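Local coordinates for scarecrow-like protein 3 (Arabidopsis thaliana, PDB 6KPB) that probably acts as a GRAS-family transcriptional regulator in plant development and binds zinc finger proteins of the IDD group, among them JACKDAW, at residues 410-413 with 414-417. Sequence-based numbering, arbitrary orientation.
Sequences FERR and ERHE
The guanidinium groups of R412 and R415 lie one over the other, their planes 33° apart, while the two side chains cross at about a right angle. NH2 of R415 sits over the centre of the R412 guanidinium, 3.6 Å above its plane; seen from R415, CZ of R412 is offset toward the rim. R412 reaches this place by bending at chi3 (90°), whereas the R415 chain runs extended from CG to NE. NH2 of R412 and NH1 of R415, both donors, come within 2.9 Å and make no bond to each other; the carboxylate of E408, salt-bridged to R412 NH1, probably offsets part of the like charge, while R412 NH2 hydrogen-bonds OD1 of N356 and R415 NH2 donates to the carbonyl of G409. Back along the side chain, NE of R415 makes a weak hydrogen bond to O of R412, at 3.0 Å. The pair belongs to the loop joining helices 387-406 and 419-428, in the predicted SAW region of the GRAS domain. Here E414 and R415 each centre an inverse gamma turn, the first closed by a weak bond from R415 N to R413 O. Replacing R415 by alanine removes the guanidinium over R412 and is likely to leave the carbonyls of R412 and G409 without these donors. Beyond the arginines, NE2 of H416 donates in its ring plane to OE2 of E414 (2.9 Å), meeting that oxygen from above the carboxylate plane; H261 takes up the other oxygen, OE1.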
loop_
_atom_site.group_PDB
_atom_site.type_symbol
_atom_site.label_atom_id
_atom_site.label_comp_id
_atom_site.label_asym_id
_atom_site.label_seq_id
_atom_site.Cartn_x
_atom_site.Cartn_y
_atom_site.Cartn_z
ATOM N N PHE A 410 -13.126 18.885 -9.168
ATOM C CA PHE A 410 -12.683 19.091 -7.794
ATOM C C PHE A 410 -11.578 18.125 -7.388
ATOM O O PHE A 410 -10.801 18.439 -6.479
ATOM C CB PHE A 410 -13.868 18.953 -6.836
ATOM N N GLU A 411 -11.485 16.963 -8.039
ATOM C CA GLU A 411 -10.475 15.976 -7.676
ATOM C C GLU A 411 -9.058 16.451 -7.972
ATOM O O GLU A 411 -8.108 15.912 -7.396
ATOM C CB GLU A 411 -10.738 14.657 -8.404
ATOM N N ARG A 412 -8.892 17.437 -8.852
ATOM C CA ARG A 412 -7.571 17.963 -9.192
ATOM C C ARG A 412 -7.283 19.148 -8.280
ATOM O O ARG A 412 -7.735 20.267 -8.534
ATOM C CB ARG A 412 -7.510 18.357 -10.663
ATOM C CG ARG A 412 -6.097 18.553 -11.192
ATOM C CD ARG A 412 -6.093 18.685 -12.703
ATOM N NE ARG A 412 -6.240 20.071 -13.138
ATOM C CZ ARG A 412 -6.923 20.445 -14.215
ATOM N NH1 ARG A 412 -7.541 19.536 -14.956
ATOM N NH2 ARG A 412 -7.001 21.726 -14.544
ATOM N N ARG A 413 -6.525 18.902 -7.212
ATOM C CA ARG A 413 -6.217 19.939 -6.237
ATOM C C ARG A 413 -4.912 20.665 -6.531
ATOM O O ARG A 413 -4.751 21.816 -6.109
ATOM C CB ARG A 413 -6.152 19.338 -4.830
ATOM C CG ARG A 413 -7.186 18.255 -4.574
ATOM C CD ARG A 413 -7.516 18.141 -3.095
ATOM N NE ARG A 413 -8.117 19.368 -2.580
ATOM C CZ ARG A 413 -9.394 19.699 -2.747
ATOM N NH1 ARG A 413 -10.208 18.897 -3.419
ATOM N NH2 ARG A 413 -9.858 20.835 -2.245
ATOM N N GLU A 414 -3.983 20.026 -7.242
ATOM C CA GLU A 414 -2.675 20.614 -7.534
ATOM C C GLU A 414 -2.756 21.541 -8.750
ATOM O O GLU A 414 -2.105 21.341 -9.774
ATOM C CB GLU A 414 -1.643 19.514 -7.743
ATOM C CG GLU A 414 -1.336 18.693 -6.499
ATOM C CD GLU A 414 -0.816 19.543 -5.356
ATOM O OE1 GLU A 414 -1.602 19.847 -4.431
ATOM O OE2 GLU A 414 0.373 19.918 -5.387
ATOM N N ARG A 415 -3.573 22.586 -8.611
ATOM C CA ARG A 415 -3.789 23.552 -9.689
ATOM C C ARG A 415 -2.827 24.723 -9.497
ATOM O O ARG A 415 -3.196 25.821 -9.072
ATOM C CB ARG A 415 -5.244 24.004 -9.717
ATOM C CG ARG A 415 -6.216 22.886 -10.057
ATOM C CD ARG A 415 -7.658 23.353 -9.990
ATOM N NE ARG A 415 -8.571 22.368 -10.560
ATOM C CZ ARG A 415 -8.979 22.376 -11.823
ATOM N NH1 ARG A 415 -8.561 23.326 -12.648
ATOM N NH2 ARG A 415 -9.809 21.440 -12.263
ATOM N N HIS A 416 -1.565 24.471 -9.830
ATOM C CA HIS A 416 -0.528 25.479 -9.666
ATOM C C HIS A 416 -0.662 26.564 -10.727
ATOM O O HIS A 416 -0.930 26.281 -11.898
ATOM C CB HIS A 416 0.853 24.829 -9.746
ATOM C CG HIS A 416 1.010 23.629 -8.862
ATOM N ND1 HIS A 416 1.815 22.560 -9.193
ATOM C CD2 HIS A 416 0.463 23.329 -7.660
ATOM C CE1 HIS A 416 1.757 21.652 -8.234
ATOM N NE2 HIS A 416 0.944 22.095 -7.292
ATOM N N GLU A 417 -0.478 27.815 -10.311
ATOM C CA GLU A 417 -0.495 28.947 -11.224
ATOM C C GLU A 417 0.676 29.863 -10.896
ATOM O O GLU A 417 1.270 29.782 -9.818
ATOM C CB GLU A 417 -1.825 29.712 -11.157
ATOM C CG GLU A 417 -3.024 28.903 -11.638
ATOM C CD GLU A 417 -4.259 29.757 -11.858
ATOM O OE1 GLU A 417 -4.383 30.808 -11.195
ATOM O OE2 GLU A 417 -5.101 29.380 -12.701
#